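Local coordinates for ATP phosphoribosyltransferase (Thermotoga maritima, PDB 1O63), which probably catalyses the condensation of ATP with 5-phosphoribose 1-diphosphate, the first step of histidine biosynthesis, in a complex with a HisZ subunit, at residues T52-G57 with T74-P79. Residues are numbered along the deposited sequence; the frame is centred on the assembly and turned at random.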
ATOM      1  N   THR A  52      10.059   1.899  10.089  1.00 20.85           N
ATOM      2  CA  THR A  52      11.164   1.185   9.433  1.00 22.34           C
ATOM      3  C   THR A  52      12.402   2.051   9.343  1.00 21.21           C
ATOM      4  O   THR A  52      13.532   1.613   9.645  1.00 22.92           O
ATOM      5  CB  THR A  52      10.717   0.773   8.017  1.00 23.39           C
ATOM      6  OG1 THR A  52       9.544  -0.070   8.131  1.00 26.03           O
ATOM      7  CG2 THR A  52      11.807   0.046   7.269  1.00 25.74           C
ATOM      8  N   TYR A  53      12.271   3.318   8.944  1.00 22.70           N
ATOM      9  CA  TYR A  53      13.419   4.216   8.884  1.00 22.77           C
ATOM     10  C   TYR A  53      14.048   4.421  10.253  1.00 24.10           C
ATOM     11  O   TYR A  53      15.285   4.568  10.367  1.00 23.58           O
ATOM     12  CB  TYR A  53      13.016   5.602   8.296  1.00 21.98           C
ATOM     13  CG  TYR A  53      13.100   5.555   6.770  1.00 23.19           C
ATOM     14  CD1 TYR A  53      12.255   4.731   6.030  1.00 23.28           C
ATOM     15  CD2 TYR A  53      14.056   6.283   6.101  1.00 24.76           C
ATOM     16  CE1 TYR A  53      12.356   4.671   4.652  1.00 22.92           C
ATOM     17  CE2 TYR A  53      14.178   6.230   4.739  1.00 25.07           C
ATOM     18  CZ  TYR A  53      13.327   5.410   4.015  1.00 25.46           C
ATOM     19  OH  TYR A  53      13.488   5.380   2.647  1.00 23.75           O
ATOM     20  N   LEU A  54      13.226   4.520  11.297  1.00 23.51           N
ATOM     21  CA  LEU A  54      13.735   4.702  12.646  1.00 24.25           C
ATOM     22  C   LEU A  54      14.377   3.438  13.215  1.00 26.48           C
ATOM     23  O   LEU A  54      15.500   3.461  13.743  1.00 24.73           O
ATOM     24  CB  LEU A  54      12.582   5.124  13.581  1.00 21.93           C
ATOM     25  CG  LEU A  54      12.049   6.545  13.269  1.00 26.66           C
ATOM     26  CD1 LEU A  54      10.616   6.704  13.776  1.00 23.79           C
ATOM     27  CD2 LEU A  54      12.964   7.555  13.946  1.00 27.06           C
ATOM     28  N   VAL A  55      13.672   2.303  13.082  1.00 26.11           N
ATOM     29  CA  VAL A  55      14.198   1.048  13.643  1.00 27.46           C
ATOM     30  C   VAL A  55      15.547   0.705  13.056  1.00 27.69           C
ATOM     31  O   VAL A  55      16.460   0.226  13.757  1.00 26.62           O
ATOM     32  CB  VAL A  55      13.210  -0.108  13.458  1.00 30.55           C
ATOM     33  CG1 VAL A  55      13.807  -1.422  13.960  1.00 34.47           C
ATOM     34  CG2 VAL A  55      11.894   0.166  14.186  1.00 30.62           C
ATOM     35  N   HIS A  56      15.737   0.937  11.760  1.00 26.93           N
ATOM     36  CA  HIS A  56      17.012   0.682  11.101  1.00 28.05           C
ATOM     37  C   HIS A  56      18.062   1.719  11.452  1.00 27.99           C
ATOM     38  O   HIS A  56      19.220   1.579  11.041  1.00 30.16           O
ATOM     39  CB  HIS A  56      16.812   0.605   9.570  1.00 26.08           C
ATOM     40  CG  HIS A  56      16.305  -0.746   9.144  1.00 28.98           C
ATOM     41  ND1 HIS A  56      14.987  -1.125   9.313  1.00 30.45           N
ATOM     42  CD2 HIS A  56      16.942  -1.800   8.585  1.00 27.95           C
ATOM     43  CE1 HIS A  56      14.825  -2.373   8.865  1.00 27.71           C
ATOM     44  NE2 HIS A  56      15.987  -2.795   8.433  1.00 31.43           N
ATOM     45  N   GLY A  57      17.708   2.798  12.129  1.00 27.54           N
ATOM     46  CA  GLY A  57      18.651   3.813  12.545  1.00 28.49           C
ATOM     47  C   GLY A  57      19.030   4.854  11.529  1.00 27.49           C
ATOM     48  O   GLY A  57      20.035   5.579  11.757  1.00 27.26           O
ATOM     49  N   THR A  74       6.458  -1.573  17.438  1.00 38.10           N
ATOM     50  CA  THR A  74       7.870  -1.221  17.466  1.00 38.99           C
ATOM     51  C   THR A  74       8.309  -0.976  18.918  1.00 39.16           C
ATOM     52  O   THR A  74       7.472  -0.836  19.811  1.00 37.32           O
ATOM     53  CB  THR A  74       8.154   0.091  16.702  1.00 42.24           C
ATOM     54  OG1 THR A  74       7.507   1.160  17.394  1.00 42.91           O
ATOM     55  CG2 THR A  74       7.634   0.054  15.271  1.00 41.98           C
ATOM     56  N   SER A  75       9.607  -0.770  19.099  1.00 38.23           N
ATOM     57  CA  SER A  75      10.125  -0.434  20.422  1.00 40.67           C
ATOM     58  C   SER A  75      10.372   1.065  20.560  1.00 38.57           C
ATOM     59  O   SER A  75      10.855   1.524  21.607  1.00 40.42           O
ATOM     60  CB  SER A  75      11.450  -1.190  20.669  1.00 44.09           C
ATOM     61  OG  SER A  75      12.294  -0.978  19.530  1.00 47.00           O
ATOM     62  N   LEU A  76      10.032   1.853  19.564  1.00 35.54           N
ATOM     63  CA  LEU A  76      10.260   3.280  19.558  1.00 33.81           C
ATOM     64  C   LEU A  76       9.629   4.030  20.720  1.00 32.05           C
ATOM     65  O   LEU A  76       8.537   3.757  21.223  1.00 31.69           O
ATOM     66  CB  LEU A  76       9.807   3.887  18.214  1.00 32.32           C
ATOM     67  CG  LEU A  76      10.267   3.117  16.974  1.00 30.43           C
ATOM     68  CD1 LEU A  76       9.447   3.525  15.756  1.00 26.16           C
ATOM     69  CD2 LEU A  76      11.766   3.366  16.750  1.00 30.01           C
ATOM     70  N   ILE A  77      10.310   5.109  21.104  1.00 30.58           N
ATOM     71  CA  ILE A  77       9.909   5.980  22.193  1.00 28.77           C
ATOM     72  C   ILE A  77       8.988   7.097  21.744  1.00 28.45           C
ATOM     73  O   ILE A  77       9.279   7.791  20.767  1.00 26.50           O
ATOM     74  CB  ILE A  77      11.209   6.627  22.769  1.00 32.25           C
ATOM     75  CG1 ILE A  77      12.051   5.513  23.436  1.00 31.24           C
ATOM     76  CG2 ILE A  77      10.943   7.750  23.736  1.00 28.15           C
ATOM     77  CD1 ILE A  77      13.506   5.973  23.574  1.00 34.81           C
ATOM     78  N   GLN A  78       7.924   7.345  22.503  1.00 27.44           N
ATOM     79  CA  GLN A  78       7.021   8.451  22.216  1.00 27.20           C
ATOM     80  C   GLN A  78       7.224   9.515  23.296  1.00 28.95           C
ATOM     81  O   GLN A  78       6.804   9.261  24.442  1.00 28.05           O
ATOM     82  CB  GLN A  78       5.549   7.995  22.263  1.00 27.31           C
ATOM     83  CG  GLN A  78       5.117   7.116  21.106  1.00 29.77           C
ATOM     84  CD  GLN A  78       3.600   6.902  21.072  1.00 31.05           C
ATOM     85  OE1 GLN A  78       2.806   7.861  21.174  1.00 25.86           O
ATOM     86  NE2 GLN A  78       3.225   5.651  20.921  1.00 29.96           N
ATOM     87  N   PRO A  79       7.894  10.615  22.993  1.00 27.77           N
ATOM     88  CA  PRO A  79       8.243  11.585  24.009  1.00 28.26           C
ATOM     89  C   PRO A  79       7.025  12.310  24.543  1.00 27.92           C
ATOM     90  O   PRO A  79       6.995  12.679  25.713  1.00 27.42           O
ATOM     91  CB  PRO A  79       9.213  12.542  23.316  1.00 29.31           C
ATOM     92  CG  PRO A  79       8.886  12.377  21.847  1.00 26.55           C
ATOM     93  CD  PRO A  79       8.570  10.912  21.709  1.00 27.28           C
TER
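L54 and V55 meet L76 through aliphatic branches alone, while the flat groups of this helix end, the Y53 phenol ring and the H56 imidazole, lie too far from the 74-79 loop to touch it and pack on L142 of the second subunit. The imidazole is tethered through ND1, with T52 O lying 18° out of the ring plane: ND1 of H56 donates to T52 O at 3.1 Å, a bent bond (139° at the hydrogen). The backbone N of H56 reaches the same oxygen from the opposite face of the carbonyl plane, so two donors grip that atom. On the loop side, CD2 of L76 lies against CB of L54 at 3.7 Å, while its other methyl, CD1, approaches CD1 of L54 at 3.9 Å. L76 meets V55 nearly at a right angle, with CD2 of L76 4.1 Å from CG2 of V55. That V55 methyl stands anti to the carbonyl carbon, because CG1 takes the place anti to N (chi1 176°), and CG2 of T74 lies more loosely beside it, 4.4 Å from CG2 of V55. The contact thus joins the C-terminal end of helix 50-55, closed by a Schellman motif at G57, to the connection between helix 66-71 and strand 81-94, in a chain whose family belongs to the periplasmic-binding-protein clan. Within the loop, L76 N makes a weak bond to T74 OG1, linking the two residues that face the helix. P51 and P178 also touch the L76 side chain, and L54 reaches on to V175. Shortening L76 to an alanine removes both methyls and would probably open a gap beside CB of L54, leaving CG2 of V55 without its closer partner. Beyond L76, I77 pairs through its backbone with V176 at the end of strand 161-176.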